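PDB 2NXW: phenyl-3-pyruvate decarboxylase from Azospirillum brasilense, which decarboxylates phenylpyruvate and indole-3-pyruvate, the latter to indole-3-acetaldehyde in auxin biosynthesis, using thiamine diphosphate and magnesium. Local coordinates for residues Ala79-Thr84 / Gly439-Leu444; Ala210-Val215 / Val341-Glu346. One frame throughout, in Å; residues are numbered along the deposited sequence.

Overall arrangement
From the N terminus the chain builds the N-terminal cofactor-binding domain, whose helix 68-82 supplies the first half of interaction 1. It then enters the central domain, where helix 205-221 meets helix 337-346, so that interaction 2 closes a loop of 125 residues between its segments. The chain next forms the C-terminal cofactor-binding domain, and the start of strand 443-448 closes interaction 1 across 354 residues. Interaction 2 is therefore nested inside interaction 1; the loops do not cross. The centres lie 33 Å apart and the nearest atoms about 15 Å apart, so the contacts do not touch: 210-215/341-346 joins two helices within one domain, whereas 79-84/439-444 joins two domains.

Interaction 1 (Ala79-Thr84 / Gly439-Leu444); sequences ARYSST and GGKRIL
Y81 reaches from the end of helix 68-82 to I443 and K441, and the backbones stay well apart: the closest pair of CA atoms, those of Y81 and I443, are separated by 10.9 Å. The ring spans this gap because its CG stands anti to the backbone N (chi1 -170°), which sends the phenol outward from the helix. The contact is small, burying 93 Å² in total, and no hydrogen bond crosses it.

Its packed part is apolar. I443 is buried and brings its CD1 methyl obliquely to the ring, 4.2 Å from Y81 CE1. The Y81 side chain also touches L395, A434 and V437, while S82 OG lies in the ring plane at its edge.

The looser part, judged by exposure, is at K441. Y81 OH meets the base of this lysine, 3.9 Å from its CB and 4.1 Å from its CG, in van der Waals contact, with the two side chains crossing at about a right angle. Bends at chi2 and chi4 then carry the lysine away, and K441 NZ ends 6.6 Å from Y81 OH. K441, G439 and G440 are exposed, which marks this as the solvent side.

Beyond Y81 the helix terminates with positive phi at S83 and a 3.1 Å bond from T84 N to A79 O, as in a Schellman motif. Helix 68-82 thus packs its last turn against the C-terminal cofactor-binding domain. There strand 443-448, which leads to the magnesium ligand D449, lies between strands 395-398 and 470-475 of a parallel sheet, and helix 427-437 packs against I443 and Y81.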
# COMPACT_ATOMS: atom_id res chain seq x y z
N ALA A 79 13.08 29.33 -9.16
CA ALA A 79 13.80 28.26 -9.84
C ALA A 79 13.44 28.26 -11.32
O ALA A 79 14.31 28.18 -12.18
CB ALA A 79 13.44 26.91 -9.22
N ARG A 80 12.15 28.38 -11.61
CA ARG A 80 11.71 28.39 -13.00
C ARG A 80 12.21 29.61 -13.75
O ARG A 80 12.59 29.51 -14.91
CB ARG A 80 10.18 28.38 -13.05
CG ARG A 80 9.55 27.14 -12.47
CD ARG A 80 8.04 27.13 -12.71
NE ARG A 80 7.37 26.19 -11.82
CZ ARG A 80 6.20 25.63 -12.08
NH1 ARG A 80 5.56 25.90 -13.21
NH2 ARG A 80 5.64 24.83 -11.18
N TYR A 81 12.21 30.76 -13.08
CA TYR A 81 12.62 31.99 -13.73
C TYR A 81 14.04 31.95 -14.28
O TYR A 81 14.28 32.38 -15.41
CB TYR A 81 12.49 33.17 -12.75
CG TYR A 81 12.67 34.52 -13.42
CD1 TYR A 81 11.58 35.18 -14.01
CD2 TYR A 81 13.93 35.11 -13.52
CE1 TYR A 81 11.75 36.40 -14.69
CE2 TYR A 81 14.10 36.33 -14.19
CZ TYR A 81 13.01 36.96 -14.77
OH TYR A 81 13.18 38.14 -15.46
N SER A 82 14.96 31.42 -13.48
CA SER A 82 16.37 31.36 -13.87
C SER A 82 16.90 29.96 -14.18
O SER A 82 18.11 29.79 -14.35
CB SER A 82 17.22 31.99 -12.75
OG SER A 82 16.85 33.34 -12.52
N SER A 83 16.01 28.98 -14.27
CA SER A 83 16.37 27.58 -14.53
C SER A 83 17.49 27.16 -13.59
O SER A 83 18.52 26.62 -14.00
CB SER A 83 16.80 27.38 -16.00
OG SER A 83 15.68 27.57 -16.87
N THR A 84 17.28 27.41 -12.30
CA THR A 84 18.27 27.08 -11.29
C THR A 84 17.57 26.48 -10.07
O THR A 84 16.40 26.09 -10.15
CB THR A 84 19.08 28.34 -10.91
OG1 THR A 84 20.20 27.97 -10.10
CG2 THR A 84 18.22 29.34 -10.15
N GLY A 439 15.75 41.13 -11.20
CA GLY A 439 16.58 42.30 -11.43
C GLY A 439 15.79 43.48 -11.97
O GLY A 439 16.22 44.15 -12.91
N GLY A 440 14.63 43.70 -11.36
CA GLY A 440 13.78 44.82 -11.74
C GLY A 440 12.79 44.61 -12.88
O GLY A 440 11.97 45.50 -13.14
N LYS A 441 12.86 43.48 -13.58
CA LYS A 441 11.92 43.22 -14.66
C LYS A 441 10.57 43.01 -14.00
O LYS A 441 10.42 42.16 -13.11
CB LYS A 441 12.33 41.98 -15.47
CG LYS A 441 13.65 42.15 -16.23
CD LYS A 441 13.54 43.18 -17.34
CE LYS A 441 14.76 43.14 -18.26
NZ LYS A 441 16.01 43.66 -17.61
N ARG A 442 9.59 43.79 -14.41
CA ARG A 442 8.27 43.71 -13.82
C ARG A 442 7.53 42.46 -14.25
O ARG A 442 7.65 42.02 -15.38
CB ARG A 442 7.48 44.96 -14.20
CG ARG A 442 6.39 45.32 -13.23
CD ARG A 442 5.85 46.72 -13.50
NE ARG A 442 5.12 47.19 -12.34
CZ ARG A 442 4.37 48.29 -12.28
NH1 ARG A 442 4.24 49.08 -13.35
NH2 ARG A 442 3.74 48.58 -11.16
N ILE A 443 6.77 41.89 -13.32
CA ILE A 443 6.02 40.68 -13.62
C ILE A 443 4.53 41.01 -13.65
O ILE A 443 4.05 41.81 -12.86
CB ILE A 443 6.30 39.59 -12.55
CG1 ILE A 443 7.81 39.35 -12.42
CG2 ILE A 443 5.60 38.29 -12.93
CD1 ILE A 443 8.51 38.88 -13.69
N LEU A 444 3.83 40.43 -14.63
CA LEU A 444 2.39 40.60 -14.74
C LEU A 444 1.76 39.31 -14.23
O LEU A 444 2.04 38.23 -14.74
CB LEU A 444 1.98 40.82 -16.20
CG LEU A 444 0.47 40.77 -16.50
CD1 LEU A 444 -0.24 41.87 -15.72
CD2 LEU A 444 0.25 40.94 -18.00

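Interaction 2 (Ala210-Val215 / Val341-Glu346); sequences ACADEV and VDALLE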
# COMPACT_ATOMS: atom_id res chain seq x y z
N ALA A 210 23.37 3.28 -29.09
CA ALA A 210 22.34 2.42 -29.65
C ALA A 210 21.01 3.17 -29.71
O ALA A 210 20.29 3.11 -30.71
CB ALA A 210 22.19 1.16 -28.80
N CYS A 211 20.69 3.89 -28.63
CA CYS A 211 19.46 4.65 -28.56
C CYS A 211 19.40 5.71 -29.66
O CYS A 211 18.41 5.83 -30.37
CB CYS A 211 19.35 5.31 -27.19
SG CYS A 211 17.85 6.28 -26.95
N ALA A 212 20.47 6.49 -29.79
CA ALA A 212 20.52 7.53 -30.82
C ALA A 212 20.27 6.94 -32.21
O ALA A 212 19.53 7.52 -33.01
CB ALA A 212 21.87 8.24 -30.78
N ASP A 213 20.89 5.80 -32.51
CA ASP A 213 20.70 5.19 -33.82
C ASP A 213 19.25 4.77 -34.01
O ASP A 213 18.68 4.99 -35.08
CB ASP A 213 21.59 3.95 -33.98
CG ASP A 213 23.06 4.29 -34.16
OD1 ASP A 213 23.38 5.45 -34.50
OD2 ASP A 213 23.90 3.38 -33.98
N GLU A 214 18.66 4.17 -32.98
CA GLU A 214 17.28 3.70 -33.07
C GLU A 214 16.30 4.86 -33.23
O GLU A 214 15.35 4.77 -34.00
CB GLU A 214 16.90 2.87 -31.85
CG GLU A 214 15.65 2.05 -32.08
CD GLU A 214 15.19 1.30 -30.85
OE1 GLU A 214 16.03 1.03 -29.96
OE2 GLU A 214 13.98 0.97 -30.78
N VAL A 215 16.53 5.93 -32.49
CA VAL A 215 15.67 7.10 -32.58
C VAL A 215 15.69 7.68 -33.99
O VAL A 215 14.65 7.98 -34.56
CB VAL A 215 16.11 8.19 -31.57
CG1 VAL A 215 15.40 9.51 -31.88
CG2 VAL A 215 15.78 7.75 -30.15
N VAL A 341 20.87 14.36 -26.97
CA VAL A 341 20.88 15.42 -27.97
C VAL A 341 22.24 15.49 -28.67
O VAL A 341 22.30 15.59 -29.90
CB VAL A 341 20.53 16.79 -27.34
CG1 VAL A 341 20.72 17.91 -28.35
CG2 VAL A 341 19.07 16.77 -26.87
N ASP A 342 23.32 15.44 -27.90
CA ASP A 342 24.65 15.48 -28.50
C ASP A 342 24.89 14.28 -29.41
O ASP A 342 25.49 14.42 -30.48
CB ASP A 342 25.73 15.53 -27.43
CG ASP A 342 25.90 16.91 -26.82
OD1 ASP A 342 25.48 17.91 -27.44
OD2 ASP A 342 26.47 16.99 -25.71
N ALA A 343 24.42 13.11 -28.99
CA ALA A 343 24.59 11.89 -29.78
C ALA A 343 23.82 11.96 -31.10
O ALA A 343 24.27 11.46 -32.13
CB ALA A 343 24.15 10.68 -28.98
N LEU A 344 22.65 12.59 -31.06
CA LEU A 344 21.86 12.73 -32.27
C LEU A 344 22.53 13.73 -33.21
O LEU A 344 22.54 13.53 -34.43
CB LEU A 344 20.44 13.20 -31.93
CG LEU A 344 19.60 12.15 -31.20
CD1 LEU A 344 18.28 12.77 -30.72
CD2 LEU A 344 19.32 10.98 -32.13
N LEU A 345 23.09 14.80 -32.66
CA LEU A 345 23.75 15.80 -33.50
C LEU A 345 24.95 15.22 -34.22
O LEU A 345 25.20 15.53 -35.38
CB LEU A 345 24.16 17.01 -32.65
CG LEU A 345 23.00 17.90 -32.19
CD1 LEU A 345 23.51 18.96 -31.22
CD2 LEU A 345 22.35 18.56 -33.41
N GLU A 346 25.69 14.36 -33.53
CA GLU A 346 26.87 13.73 -34.11
C GLU A 346 26.51 12.85 -35.30
O GLU A 346 27.36 12.56 -36.15
CB GLU A 346 27.55 12.87 -33.04
CG GLU A 346 28.36 13.67 -32.03
CD GLU A 346 28.65 12.87 -30.78
OE1 GLU A 346 28.89 11.65 -30.89
OE2 GLU A 346 28.67 13.47 -29.68
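L344 and A343 of helix 337-346 pack against A212 and V215 of helix 205-221. The short axes approach to 9.1 Å and cross at -60°, and the nearest CA atoms, those of A212 and L344, are 5.6 Å apart. Alanines at the crossing are consistent with that closeness: A212 CB points at the A343 methyl and meets its CB from the side, 3.8 Å away.

L344 fills the place beside them. Its CB and CG come within touching distance of nothing on 210-215. With CG beside the backbone N and anti to the carbonyl carbon (chi1 -69°), the chain turns toward the other helix. A chi2 of 172° extends CD1 away from CA, and CD1 touches nothing there either, staying 4.5 Å from V215 CG1. CD2 does the touching: it lies nearest A212 O (3.6 Å), with A212 CA at 3.9 Å and A212 CB at 4.0 Å, so it rests against the backbone of that residue as well as its methyl. The same CD2 lies 4.2 Å from V215 CG1, and the leucine and valine side chains cross at about a right angle. Hydrogen bonds are absent between the segments; all four touching residues are buried, and the 163 Å² is covered mostly between apolar side chains.

Further out, R347 bonds to D213 by a salt bridge and to the carbonyl of A343, adding a polar link between the helices. V215 also touches L327 of strand 324-327, and L344 touches L245 of helix 239-249. The crossing helices are thus part of the helical layer beside the mixed six-stranded sheet of the central domain's alpha/beta fold, away from the cofactor.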